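Local coordinates for protein N-acetyltransferase (Escherichia coli, PDB 6GTQ) that probably transfers an acetyl group from acetyl-coenzyme A to an amino group of its substrate, as a member of the GNAT acetyltransferase family, at residues Y64-G69 / L96-I101; N90-T95 / G130-F135. The protein carries 1 engineered substitution. All coordinates share one frame; numbering follows the deposited sequence.

Contact 1: residues Y64-G69 / L96-I101; sequences YYTLCG and LGRLAI. With ACT (acetate ion), chain H.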
loop_
_atom_site.group_PDB
_atom_site.type_symbol
_atom_site.label_atom_id
_atom_site.label_comp_id
_atom_site.label_asym_id
_atom_site.label_seq_id
_atom_site.Cartn_x
_atom_site.Cartn_y
_atom_site.Cartn_z
ATOM N N TYR A 64 5.853 7.315 -3.596
ATOM C CA TYR A 64 6.206 6.469 -2.463
ATOM C C TYR A 64 5.018 5.768 -1.817
ATOM O O TYR A 64 3.859 6.155 -2.012
ATOM C CB TYR A 64 6.980 7.281 -1.402
ATOM C CG TYR A 64 6.155 8.187 -0.506
ATOM C CD1 TYR A 64 5.623 7.720 0.697
ATOM C CD2 TYR A 64 6.002 9.542 -0.802
ATOM C CE1 TYR A 64 4.917 8.563 1.556
ATOM C CE2 TYR A 64 5.324 10.404 0.067
ATOM C CZ TYR A 64 4.776 9.905 1.239
ATOM O OH TYR A 64 4.102 10.733 2.097
ATOM N N TYR A 65 5.328 4.769 -0.998
ATOM C CA TYR A 65 4.358 4.063 -0.169
ATOM C C TYR A 65 5.044 3.585 1.113
ATOM O O TYR A 65 6.261 3.428 1.127
ATOM C CB TYR A 65 3.563 2.967 -0.926
ATOM C CG TYR A 65 4.249 1.633 -1.132
ATOM C CD1 TYR A 65 4.322 0.697 -0.102
ATOM C CD2 TYR A 65 4.699 1.247 -2.395
ATOM C CE1 TYR A 65 4.916 -0.548 -0.294
ATOM C CE2 TYR A 65 5.275 -0.007 -2.606
ATOM C CZ TYR A 65 5.380 -0.900 -1.551
ATOM O OH TYR A 65 5.970 -2.124 -1.734
ATOM N N THR A 66 4.280 3.456 2.205
ATOM C CA THR A 66 4.784 2.976 3.502
ATOM C C THR A 66 3.992 1.756 3.964
ATOM O O THR A 66 2.778 1.712 3.789
ATOM C CB THR A 66 4.848 4.084 4.584
ATOM O OG1 THR A 66 3.528 4.496 4.947
ATOM C CG2 THR A 66 5.695 5.278 4.172
ATOM N N LEU A 67 4.696 0.769 4.544
ATOM C CA LEU A 67 4.133 -0.459 5.101
ATOM C C LEU A 67 4.563 -0.654 6.536
ATOM O O LEU A 67 5.689 -0.296 6.921
ATOM C CB LEU A 67 4.640 -1.699 4.342
ATOM C CG LEU A 67 4.154 -1.989 2.946
ATOM C CD1 LEU A 67 4.863 -3.204 2.410
ATOM C CD2 LEU A 67 2.641 -2.214 2.900
ATOM N N CYS A 68 3.669 -1.271 7.315
ATOM C CA CYS A 68 3.924 -1.661 8.697
ATOM C C CYS A 68 3.040 -2.829 9.090
ATOM O O CYS A 68 1.882 -2.896 8.685
ATOM C CB CYS A 68 3.798 -0.500 9.678
ATOM S SG CYS A 68 4.425 -0.881 11.337
ATOM N N GLY A 69 3.604 -3.746 9.862
ATOM C CA GLY A 69 2.884 -4.913 10.354
ATOM C C GLY A 69 1.802 -4.481 11.327
ATOM O O GLY A 69 1.977 -3.521 12.087
ATOM N N LEU A 96 -0.859 -0.535 4.697
ATOM C CA LEU A 96 -0.280 0.406 3.743
ATOM C C LEU A 96 -0.890 1.738 4.218
ATOM O O LEU A 96 -2.077 1.989 3.991
ATOM C CB LEU A 96 -0.729 0.079 2.312
ATOM C CG LEU A 96 0.179 0.516 1.142
ATOM C CD1 LEU A 96 -0.357 -0.024 -0.169
ATOM C CD2 LEU A 96 0.253 2.004 1.012
ATOM N N GLY A 97 -0.104 2.519 4.959
ATOM C CA GLY A 97 -0.561 3.761 5.576
ATOM C C GLY A 97 -0.444 5.039 4.776
ATOM O O GLY A 97 -1.100 6.028 5.109
ATOM N N ARG A 98 0.404 5.049 3.750
ATOM C CA ARG A 98 0.638 6.221 2.912
ATOM C C ARG A 98 0.943 5.805 1.504
ATOM O O ARG A 98 1.700 4.865 1.284
ATOM C CB ARG A 98 1.811 7.066 3.457
ATOM C CG ARG A 98 1.392 8.121 4.456
ATOM C CD ARG A 98 2.493 8.443 5.421
ATOM N NE ARG A 98 2.120 9.530 6.325
ATOM C CZ ARG A 98 2.220 9.484 7.651
ATOM N NH1 ARG A 98 1.853 10.528 8.386
ATOM N NH2 ARG A 98 2.702 8.403 8.252
ATOM N N LEU A 99 0.370 6.530 0.548
ATOM C CA LEU A 99 0.574 6.342 -0.882
ATOM C C LEU A 99 0.508 7.711 -1.527
ATOM O O LEU A 99 -0.481 8.431 -1.358
ATOM C CB LEU A 99 -0.469 5.366 -1.489
ATOM C CG LEU A 99 -0.360 5.055 -2.999
ATOM C CD1 LEU A 99 0.789 4.114 -3.306
ATOM C CD2 LEU A 99 -1.637 4.444 -3.513
ATOM N N ALA A 100 1.586 8.099 -2.211
ATOM C CA ALA A 100 1.662 9.387 -2.904
ATOM C C ALA A 100 2.402 9.235 -4.214
ATOM O O ALA A 100 3.435 8.572 -4.256
ATOM C CB ALA A 100 2.352 10.421 -2.026
ATOM N N ILE A 101 1.865 9.840 -5.283
ATOM C CA ILE A 101 2.450 9.853 -6.632
ATOM C C ILE A 101 2.611 11.306 -7.054
ATOM O O ILE A 101 1.657 12.080 -6.950
ATOM C CB ILE A 101 1.592 9.036 -7.663
ATOM C CG1 ILE A 101 1.450 7.528 -7.268
ATOM C CG2 ILE A 101 2.095 9.197 -9.105
ATOM C CD1 ILE A 101 2.732 6.623 -7.325
HETATM C C ACT H . 2.480 2.777 8.019
HETATM O O ACT H . 2.970 2.706 6.922
HETATM O OXT ACT H . 2.974 3.384 8.972
HETATM C CH3 ACT H . 1.150 2.063 8.216
HETATM O O HOH W 1 2.987 5.911 7.228
#
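L96 opens the run by turning its CG and CD2 to L67 and Y65: its CG lies 4.1 Å from L67 CD2, the two leucines crossing at a slant, while its CD2 packs on Y65 CB. Together with L99, these side chains lie on the face covered by helix 110-129. G97 breaks the antiparallel alternation. Its N gives a bent bond to T66 O (3.2 Å, 139°), and R98 O receives T66 N in its turn. Two residues thus sit opposite the single T66, a beta bulge of the kind GNAT enzymes carry in this central strand, where it probably faces the acetyl-CoA site. R98, on the other face, runs extended from CG to NE and makes a cation-pi contact with F33. One water, in the plane at the guanidinium edge, takes a bond from R98 NH2 (2.7 Å) and gives one to T66 OG1. T66 OG1, tucked between backbone N and carbonyl carbon (chi1 68°), donates to the acetate O at 2.7 Å. Next, L99 CD1 rests on Y65 CB at 3.8 Å. A100 exchanges two backbone bonds with Y64, and its CB meets Y64 CE2 at 3.6 Å; the phenol OH of Y64 continues to L30 O.

Contact 2: residues N90-T95 / G130-F135; sequences NIPSVT and GIHGLF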
loop_
_atom_site.group_PDB
_atom_site.type_symbol
_atom_site.label_atom_id
_atom_site.label_comp_id
_atom_site.label_asym_id
_atom_site.label_seq_id
_atom_site.Cartn_x
_atom_site.Cartn_y
_atom_site.Cartn_z
ATOM N N ASN A 90 -8.283 -12.366 16.273
ATOM C CA ASN A 90 -7.138 -11.569 15.825
ATOM C C ASN A 90 -6.781 -11.875 14.346
ATOM O O ASN A 90 -6.905 -13.020 13.916
ATOM C CB ASN A 90 -5.963 -11.920 16.741
ATOM C CG ASN A 90 -4.674 -11.208 16.480
ATOM O OD1 ASN A 90 -4.411 -10.132 17.023
ATOM N ND2 ASN A 90 -3.820 -11.824 15.678
ATOM N N ILE A 91 -6.326 -10.852 13.581
ATOM C CA ILE A 91 -5.908 -10.986 12.171
ATOM C C ILE A 91 -4.466 -10.473 11.976
ATOM O O ILE A 91 -4.322 -9.264 11.776
ATOM C CB ILE A 91 -6.863 -10.278 11.123
ATOM C CG1 ILE A 91 -8.349 -10.619 11.330
ATOM C CG2 ILE A 91 -6.432 -10.555 9.653
ATOM C CD1 ILE A 91 -9.271 -9.548 10.817
ATOM N N PRO A 92 -3.406 -11.327 11.924
ATOM C CA PRO A 92 -2.070 -10.803 11.573
ATOM C C PRO A 92 -2.118 -10.249 10.151
ATOM O O PRO A 92 -2.566 -10.944 9.223
ATOM C CB PRO A 92 -1.154 -12.019 11.686
ATOM C CG PRO A 92 -2.053 -13.205 11.560
ATOM C CD PRO A 92 -3.385 -12.793 12.107
ATOM N N SER A 93 -1.778 -8.958 10.005
ATOM C CA SER A 93 -1.849 -8.252 8.718
ATOM C C SER A 93 -0.725 -7.221 8.510
ATOM O O SER A 93 0.191 -7.117 9.316
ATOM C CB SER A 93 -3.214 -7.578 8.566
ATOM O OG SER A 93 -3.458 -6.687 9.639
ATOM N N VAL A 94 -0.786 -6.495 7.392
ATOM C CA VAL A 94 0.134 -5.416 7.056
ATOM C C VAL A 94 -0.719 -4.219 6.659
ATOM O O VAL A 94 -1.699 -4.375 5.927
ATOM C CB VAL A 94 1.135 -5.797 5.935
ATOM C CG1 VAL A 94 2.029 -4.605 5.574
ATOM C CG2 VAL A 94 1.980 -7.013 6.335
ATOM N N THR A 95 -0.360 -3.033 7.141
ATOM C CA THR A 95 -1.060 -1.806 6.776
ATOM C C THR A 95 -0.227 -0.976 5.796
ATOM O O THR A 95 0.956 -0.737 6.041
ATOM C CB THR A 95 -1.455 -1.009 8.026
ATOM O OG1 THR A 95 -2.275 -1.822 8.857
ATOM C CG2 THR A 95 -2.198 0.267 7.698
ATOM N N GLY A 130 3.257 -15.996 7.543
ATOM C CA GLY A 130 1.805 -16.127 7.670
ATOM C C GLY A 130 1.087 -14.844 8.042
ATOM O O GLY A 130 1.023 -14.492 9.220
ATOM N N ILE A 131 0.572 -14.124 7.024
ATOM C CA ILE A 131 -0.137 -12.833 7.115
ATOM C C ILE A 131 -1.421 -12.989 6.278
ATOM O O ILE A 131 -1.336 -13.388 5.121
ATOM C CB ILE A 131 0.784 -11.655 6.641
ATOM C CG1 ILE A 131 1.960 -11.431 7.624
ATOM C CG2 ILE A 131 -0.008 -10.368 6.405
ATOM C CD1 ILE A 131 3.169 -10.769 7.025
ATOM N N HIS A 132 -2.580 -12.752 6.879
ATOM C CA HIS A 132 -3.856 -12.978 6.197
ATOM C C HIS A 132 -4.449 -11.880 5.327
ATOM O O HIS A 132 -5.451 -12.098 4.658
ATOM C CB HIS A 132 -4.887 -13.492 7.198
ATOM C CG HIS A 132 -4.411 -14.680 7.967
ATOM N ND1 HIS A 132 -4.397 -14.722 9.342
ATOM C CD2 HIS A 132 -3.900 -15.860 7.549
ATOM C CE1 HIS A 132 -3.911 -15.883 9.739
ATOM N NE2 HIS A 132 -3.601 -16.591 8.670
ATOM N N GLY A 133 -3.845 -10.705 5.331
ATOM C CA GLY A 133 -4.354 -9.625 4.507
ATOM C C GLY A 133 -3.611 -8.318 4.574
ATOM O O GLY A 133 -2.654 -8.157 5.337
ATOM N N LEU A 134 -4.081 -7.381 3.743
ATOM C CA LEU A 134 -3.576 -6.026 3.594
ATOM C C LEU A 134 -4.702 -5.030 3.856
ATOM O O LEU A 134 -5.773 -5.111 3.232
ATOM C CB LEU A 134 -2.954 -5.801 2.181
ATOM C CG LEU A 134 -2.490 -4.374 1.836
ATOM C CD1 LEU A 134 -1.275 -3.937 2.670
ATOM C CD2 LEU A 134 -2.182 -4.234 0.359
ATOM N N PHE A 135 -4.437 -4.095 4.793
ATOM C CA PHE A 135 -5.324 -2.988 5.145
ATOM C C PHE A 135 -4.738 -1.731 4.553
ATOM O O PHE A 135 -3.526 -1.617 4.422
ATOM C CB PHE A 135 -5.478 -2.840 6.664
ATOM C CG PHE A 135 -6.341 -3.905 7.286
ATOM C CD1 PHE A 135 -5.788 -5.097 7.734
ATOM C CD2 PHE A 135 -7.716 -3.728 7.405
ATOM C CE1 PHE A 135 -6.596 -6.085 8.312
ATOM C CE2 PHE A 135 -8.519 -4.716 7.972
ATOM C CZ PHE A 135 -7.953 -5.885 8.426
#
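P92 and H132 meet at a slant, the proline's CD and CG nearest the imidazole's ND1 and CE1, with P92 CD 3.5 Å from H132 ND1. They stand where the two parallel strands of a beta-alpha-beta crossover come together: strand 90-101 leads through helix 110-129 into strand 133-137, the central unit of the GNAT fold. Over the short segments the strand directions differ by 42°. The backbone joins the same two residues, H132 N bonding to P92 O. V94 and I131 cross with their CG2 methyls 3.9 Å apart, on the face packed against helix 110-129. L134 joins them there: with its CG opposite the backbone N (chi1 175°) and its CD1 folded back, that methyl comes 3.3 Å from V94 O and only loosely approaches V94 CG1. The other face is built differently. F135 lays its ring so that S93 CB and OG come in at the rim, near its plane, with S93 OG 3.4 Å from F135 CD1; the hydroxyl's main partner is S70 OG. S93, T95 and F135 also pack on apolar side chains of another protein's chain, and T95 OG1 bonds to S70 OG and to the backbone of that other chain. Two bonds zip the strands beside these side chains: V94 N reaches G133 O in the carbonyl plane, and F135 N meets V94 O at 3.0 Å, with an almost straight N-H...O angle of 169°.

Contacts 1 and 2 lie in one sheet, their centres 15 Å apart, and use successive halves of strand 90-101. Where the halves meet, T95 N probably bonds to C68 O (2.7 Å) and L96 N to F135 O (2.9 Å), so both neighbours hold the central strand there. Packing crosses this junction too, with L67 CD2 3.6 Å from V94 CG1. An acetate ion, probably from the crystallisation liquor, sits beside T66, its nearest atom about 4 Å from the side chain of T95; it lies by the G97 bulge, probably in the region where GNAT enzymes bind acetyl-CoA. A glycerol, probably of like origin, has its nearest atom about 4 Å from the side chain of L99.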